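Local coordinates for periplasmic His/Glu/Gln/Arg/opine family-binding protein (Silicibacter pomeroyi, PDB 3I6V) that binds lysine in the cleft between its two lobes and probably serves as the periplasmic receptor of an amino-acid ABC transporter, at residues A[51-56]-A[110-115]; A[96-101]-A[168-173]. All blocks are in the same frame, centred on the assembly; numbering follows the deposited sequence.

Interaction 1 of 2, residues A[51-56]-A[110-115]. With LYS (lysine), chain B.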
loop_
_atom_site.group_PDB
_atom_site.type_symbol
_atom_site.label_atom_id
_atom_site.label_comp_id
_atom_site.label_asym_id
_atom_site.label_seq_id
_atom_site.Cartn_x
_atom_site.Cartn_y
_atom_site.Cartn_z
ATOM N N ASN A 51 6.390 1.266 11.381
ATOM C CA ASN A 51 5.267 1.563 12.256
ATOM C C ASN A 51 4.070 0.735 11.816
ATOM O O ASN A 51 3.877 0.574 10.616
ATOM C CB ASN A 51 4.916 3.079 12.194
ATOM C CG ASN A 51 4.037 3.514 13.339
ATOM O OD1 ASN A 51 4.525 4.050 14.321
ATOM N ND2 ASN A 51 2.748 3.255 13.246
ATOM N N ASP A 52 3.262 0.228 12.756
ATOM C CA ASP A 52 2.099 -0.570 12.371
ATOM C C ASP A 52 1.122 0.337 11.584
ATOM O O ASP A 52 1.029 1.561 11.825
ATOM C CB ASP A 52 1.353 -1.154 13.600
ATOM C CG ASP A 52 2.200 -2.192 14.397
ATOM O OD1 ASP A 52 1.860 -2.438 15.563
ATOM O OD2 ASP A 52 3.190 -2.742 13.876
ATOM N N TRP A 53 0.396 -0.298 10.677
ATOM C CA TRP A 53 -0.577 0.384 9.825
ATOM C C TRP A 53 -1.651 1.121 10.618
ATOM O O TRP A 53 -1.931 2.284 10.325
ATOM C CB TRP A 53 -1.201 -0.606 8.840
ATOM C CG TRP A 53 -2.193 0.067 7.927
ATOM C CD1 TRP A 53 -3.548 0.104 8.090
ATOM C CD2 TRP A 53 -1.898 0.869 6.774
ATOM N NE1 TRP A 53 -4.125 0.844 7.081
ATOM C CE2 TRP A 53 -3.134 1.320 6.257
ATOM C CE3 TRP A 53 -0.703 1.212 6.098
ATOM C CZ2 TRP A 53 -3.222 2.108 5.099
ATOM C CZ3 TRP A 53 -0.784 1.994 4.941
ATOM C CH2 TRP A 53 -2.035 2.427 4.449
ATOM N N ASP A 54 -2.214 0.474 11.648
ATOM C CA ASP A 54 -3.307 1.057 12.457
ATOM C C ASP A 54 -2.988 2.446 12.993
ATOM O O ASP A 54 -3.865 3.326 13.064
ATOM C CB ASP A 54 -3.666 0.155 13.654
ATOM C CG ASP A 54 -4.237 -1.200 13.223
ATOM O OD1 ASP A 54 -4.431 -1.401 12.004
ATOM O OD2 ASP A 54 -4.484 -2.088 14.101
ATOM N N SER A 55 -1.732 2.673 13.336
ATOM C CA SER A 55 -1.383 3.937 13.955
ATOM C C SER A 55 -0.416 4.770 13.068
ATOM O O SER A 55 0.168 5.718 13.555
ATOM C CB SER A 55 -0.737 3.644 15.338
ATOM O OG SER A 55 0.450 2.862 15.156
ATOM N N ILE A 56 -0.250 4.423 11.785
ATOM C CA ILE A 56 0.780 5.072 10.955
ATOM C C ILE A 56 0.468 6.559 10.697
ATOM O O ILE A 56 1.386 7.387 10.613
ATOM C CB ILE A 56 1.066 4.277 9.640
ATOM C CG1 ILE A 56 2.446 4.619 9.090
ATOM C CG2 ILE A 56 -0.116 4.421 8.598
ATOM C CD1 ILE A 56 3.007 3.523 8.139
ATOM N N ALA A 110 -12.887 -10.404 4.696
ATOM C CA ALA A 110 -11.763 -9.881 5.457
ATOM C C ALA A 110 -11.155 -8.673 4.717
ATOM O O ALA A 110 -11.039 -8.672 3.499
ATOM C CB ALA A 110 -10.679 -10.963 5.636
ATOM N N ALA A 111 -10.766 -7.660 5.478
ATOM C CA ALA A 111 -10.010 -6.529 4.906
ATOM C C ALA A 111 -9.134 -5.982 6.006
ATOM O O ALA A 111 -9.479 -6.048 7.202
ATOM C CB ALA A 111 -10.955 -5.419 4.386
ATOM N N GLN A 112 -8.008 -5.419 5.615
ATOM C CA GLN A 112 -7.176 -4.713 6.582
ATOM C C GLN A 112 -7.860 -3.474 7.149
ATOM O O GLN A 112 -8.486 -2.684 6.410
ATOM C CB GLN A 112 -5.812 -4.359 5.974
ATOM C CG GLN A 112 -4.867 -3.647 6.985
ATOM C CD GLN A 112 -3.445 -3.498 6.474
ATOM O OE1 GLN A 112 -3.207 -3.470 5.283
ATOM N NE2 GLN A 112 -2.494 -3.425 7.385
ATOM N N THR A 113 -7.702 -3.277 8.459
ATOM C CA THR A 113 -8.240 -2.107 9.140
ATOM C C THR A 113 -7.721 -0.804 8.530
ATOM O O THR A 113 -6.604 -0.763 8.046
ATOM C CB THR A 113 -7.837 -2.094 10.649
ATOM O OG1 THR A 113 -8.202 -3.349 11.237
ATOM C CG2 THR A 113 -8.592 -1.065 11.363
ATOM N N ALA A 114 -8.533 0.245 8.574
ATOM C CA ALA A 114 -8.116 1.581 8.110
ATOM C C ALA A 114 -7.651 1.618 6.650
ATOM O O ALA A 114 -6.673 2.300 6.340
ATOM C CB ALA A 114 -6.997 2.198 9.060
ATOM N N THR A 115 -8.333 0.884 5.767
ATOM C CA THR A 115 -7.992 0.926 4.341
ATOM C C THR A 115 -9.224 1.287 3.498
ATOM O O THR A 115 -10.370 1.193 3.965
ATOM C CB THR A 115 -7.465 -0.440 3.812
ATOM O OG1 THR A 115 -8.449 -1.440 4.013
ATOM C CG2 THR A 115 -6.106 -0.843 4.492
HETATM N N LYS B . -3.927 1.339 -0.878
HETATM C CA LYS B . -4.932 0.890 0.141
HETATM C C LYS B . -5.248 1.999 1.119
HETATM O O LYS B . -4.570 3.036 1.082
HETATM C CB LYS B . -4.412 -0.355 0.902
HETATM C CG LYS B . -3.198 -0.108 1.798
HETATM C CD LYS B . -2.728 -1.456 2.445
HETATM C CE LYS B . -1.531 -1.273 3.449
HETATM N NZ LYS B . -1.050 -2.656 3.962
HETATM O OXT LYS B . -6.170 1.866 1.974
#

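Interaction 2 of 2, residues A[96-101]-A[168-173]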
loop_
_atom_site.group_PDB
_atom_site.type_symbol
_atom_site.label_atom_id
_atom_site.label_comp_id
_atom_site.label_asym_id
_atom_site.label_seq_id
_atom_site.Cartn_x
_atom_site.Cartn_y
_atom_site.Cartn_z
ATOM N N TYR A 96 -11.089 -9.471 -5.099
ATOM C CA TYR A 96 -11.458 -10.478 -4.121
ATOM C C TYR A 96 -10.613 -11.725 -4.347
ATOM O O TYR A 96 -10.355 -12.120 -5.485
ATOM C CB TYR A 96 -12.928 -10.869 -4.205
ATOM C CG TYR A 96 -13.915 -9.779 -3.876
ATOM C CD1 TYR A 96 -14.366 -8.902 -4.872
ATOM C CD2 TYR A 96 -14.408 -9.632 -2.583
ATOM C CE1 TYR A 96 -15.292 -7.881 -4.576
ATOM C CE2 TYR A 96 -15.326 -8.643 -2.281
ATOM C CZ TYR A 96 -15.759 -7.777 -3.278
ATOM O OH TYR A 96 -16.658 -6.812 -2.945
ATOM N N VAL A 97 -10.219 -12.345 -3.250
ATOM C CA VAL A 97 -9.506 -13.632 -3.308
ATOM C C VAL A 97 -10.156 -14.620 -2.364
ATOM O O VAL A 97 -10.545 -14.268 -1.259
ATOM C CB VAL A 97 -7.982 -13.507 -3.035
ATOM C CG1 VAL A 97 -7.373 -14.888 -2.652
ATOM C CG2 VAL A 97 -7.292 -13.008 -4.264
ATOM N N ALA A 98 -10.281 -15.872 -2.826
ATOM C CA ALA A 98 -10.978 -16.890 -2.068
ATOM C C ALA A 98 -10.327 -18.285 -2.252
ATOM O O ALA A 98 -9.397 -18.448 -3.048
ATOM C CB ALA A 98 -12.470 -16.923 -2.511
ATOM N N THR A 99 -10.849 -19.272 -1.534
ATOM C CA THR A 99 -10.393 -20.677 -1.691
ATOM C C THR A 99 -11.220 -21.483 -2.728
ATOM O O THR A 99 -10.814 -22.577 -3.129
ATOM C CB THR A 99 -10.381 -21.424 -0.349
ATOM O OG1 THR A 99 -11.709 -21.463 0.181
ATOM C CG2 THR A 99 -9.461 -20.728 0.676
ATOM N N SER A 100 -12.369 -20.951 -3.159
ATOM C CA SER A 100 -13.146 -21.577 -4.253
ATOM C C SER A 100 -13.785 -20.529 -5.156
ATOM O O SER A 100 -13.984 -19.386 -4.748
ATOM C CB SER A 100 -14.221 -22.516 -3.709
ATOM O OG SER A 100 -15.244 -21.781 -3.058
ATOM N N ASP A 101 -14.096 -20.920 -6.387
ATOM C CA ASP A 101 -14.711 -20.007 -7.352
ATOM C C ASP A 101 -16.100 -19.519 -6.924
ATOM O O ASP A 101 -16.479 -18.373 -7.208
ATOM C CB ASP A 101 -14.719 -20.619 -8.751
ATOM C CG ASP A 101 -13.321 -20.663 -9.378
ATOM O OD1 ASP A 101 -13.088 -21.492 -10.288
ATOM O OD2 ASP A 101 -12.440 -19.866 -8.970
ATOM N N MET A 168 -7.446 -18.122 -5.119
ATOM C CA MET A 168 -7.716 -17.680 -6.477
ATOM C C MET A 168 -8.510 -16.357 -6.498
ATOM O O MET A 168 -9.274 -16.061 -5.591
ATOM C CB MET A 168 -8.484 -18.775 -7.245
ATOM C CG MET A 168 -9.859 -19.136 -6.615
ATOM S SD MET A 168 -10.318 -20.897 -6.861
ATOM C CE MET A 168 -9.085 -21.657 -5.804
ATOM N N PHE A 169 -8.333 -15.590 -7.561
ATOM C CA PHE A 169 -9.196 -14.420 -7.790
ATOM C C PHE A 169 -10.642 -14.825 -8.108
ATOM O O PHE A 169 -10.879 -15.752 -8.892
ATOM C CB PHE A 169 -8.637 -13.581 -8.925
ATOM C CG PHE A 169 -7.370 -12.838 -8.565
ATOM C CD1 PHE A 169 -6.163 -13.130 -9.210
ATOM C CD2 PHE A 169 -7.395 -11.832 -7.579
ATOM C CE1 PHE A 169 -4.979 -12.430 -8.875
ATOM C CE2 PHE A 169 -6.221 -11.116 -7.233
ATOM C CZ PHE A 169 -5.014 -11.406 -7.896
ATOM N N VAL A 170 -11.596 -14.138 -7.480
ATOM C CA VAL A 170 -13.017 -14.336 -7.752
ATOM C C VAL A 170 -13.689 -12.961 -7.968
ATOM O O VAL A 170 -13.224 -11.932 -7.441
ATOM C CB VAL A 170 -13.699 -15.131 -6.603
ATOM C CG1 VAL A 170 -13.106 -16.529 -6.510
ATOM C CG2 VAL A 170 -13.511 -14.438 -5.271
ATOM N N GLY A 171 -14.757 -12.934 -8.761
ATOM C CA GLY A 171 -15.502 -11.687 -8.993
ATOM C C GLY A 171 -14.741 -10.746 -9.908
ATOM O O GLY A 171 -13.858 -11.152 -10.668
ATOM N N ASP A 172 -15.078 -9.469 -9.848
ATOM C CA ASP A 172 -14.462 -8.510 -10.757
ATOM C C ASP A 172 -13.569 -7.596 -9.952
ATOM O O ASP A 172 -13.837 -7.375 -8.791
ATOM C CB ASP A 172 -15.555 -7.681 -11.439
ATOM C CG ASP A 172 -16.568 -8.556 -12.180
ATOM O OD1 ASP A 172 -17.678 -8.779 -11.634
ATOM O OD2 ASP A 172 -16.235 -9.040 -13.280
ATOM N N ASP A 173 -12.535 -7.069 -10.584
ATOM C CA ASP A 173 -11.746 -5.970 -10.053
ATOM C C ASP A 173 -12.616 -4.725 -9.735
ATOM O O ASP A 173 -13.632 -4.494 -10.384
ATOM C CB ASP A 173 -10.672 -5.583 -11.069
ATOM C CG ASP A 173 -9.587 -6.665 -11.251
ATOM O OD1 ASP A 173 -9.506 -7.633 -10.441
ATOM O OD2 ASP A 173 -8.803 -6.520 -12.220
HETATM O O HOH W 1 -12.080 -9.518 -7.739
#

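Interaction 1 of 2, residues A[51-56]-A[110-115]
The indole of Trp53 has the lysine ligand on one face, where CE of the ligand stands 3.6 Å above the ring plane and toward its rim, and CG2 of Ile56 on the opposite face. At the NE1 edge the partner is backbone: Trp53 NE1 gives a hydrogen bond of 3.0 Å to Ala114 O, which lies close to the ring plane, although the indole N-H arrives from above the peptide plane and the bond is bent to 149°. Gln112 crosses the pyrrole side on the ligand's face, its amide turned 35° from the ring and its NE2 3.4 Å from Trp53 CB. With CG anti to the backbone N (chi1 -178°) and the chain extended beyond it, Gln112 reaches the cleft, where its OE1 accepts a 2.7 Å hydrogen bond from the ligand NZ. NE2 is occupied by Glu12 and Ala132 O, which fix the amide's rotation and present its oxygen to the ammonium. Tryptophan suits its place because a broad apolar face can cover the aliphatic chain of lysine while its single N-H holds the opposing loop. Thr115, with CG2 3.7 Å from Trp53 NE1, is the N-cap of the next helix through OG1. The contact thus joins the loop between strand 46-50 and helix 56-61 to the turn between strand 108-112 and helix 116-123, across the ligand cleft of a type 2 periplasmic binding protein.

Interaction 2 of 2, residues A[96-101]-A[168-173]
A water molecule is gripped at the corner between strands 168-170 and 172-175: it accepts from Tyr96 N at 2.8 Å, donates to Val170 O, and reaches Asp172 O through a weak bond. It bridges the two segments where the backbone turns at Gly171, a residue whose positive phi (74°) is easily adopted without a side chain. Beyond the water, direct pairing takes over. Val170 N donates to Tyr96 O. Ala98 N donates to Met168 O and Met168 N to Ala98 O, each at 2.9 Å, in an antiparallel hydrogen-bonded pair. Val97 and Phe169 form the neighbouring non-hydrogen-bonded pair, and Val97 CG2 meets the phenyl ring obliquely at Phe169 CD2, 3.5 Å away. This is the antiparallel edge of the mixed sheet in the lobe that also carries strand 108-112. Helix 153-162 packs on the face bearing Val97 and Phe169, and its Arg153 makes a cation-pi contact with the phenylalanine. On the other face, beta-branched Val170 spreads two methyls: Val170 CG2 touches Ala98 CB at 3.9 Å, and CG1 approaches Ser100 O. Met168 has the length and flexibility to follow the turn after strand 93-98. Met168 CG lies between the backbone N and carbonyl carbon (chi1 61°), and further bends carry Met168 SD to 3.2 Å from Asp101 OD2. Met168 CE comes to 3.3 Å from Thr99 O. Replacing Met168 by an alanine would probably keep the backbone pairing but strip the 99-101 turn of its thioether packing, opening a gap beside Asp101. Leu105 also touches Val170 and Tyr96.

Overall arrangement
From the N terminus the chain first passes 51-56, then 96-101, then 110-115 and finally 168-173, so the two contacts cross rather than nest. Interaction 1 closes a loop of 53 intervening residues and joins facing sides of the ligand cleft. Interaction 2 closes one of 66 residues and pairs strand 93-98 with strand 168-170. Strands 93-98 and 108-112 are consecutive in the chain and belong to the same mixed sheet, with strand 148-152 pairing with both. That sheet connects the two sites, whose centres lie 22 Å apart and whose nearest atoms stay about 7 Å from each other: one is at the ligand, the other away from it.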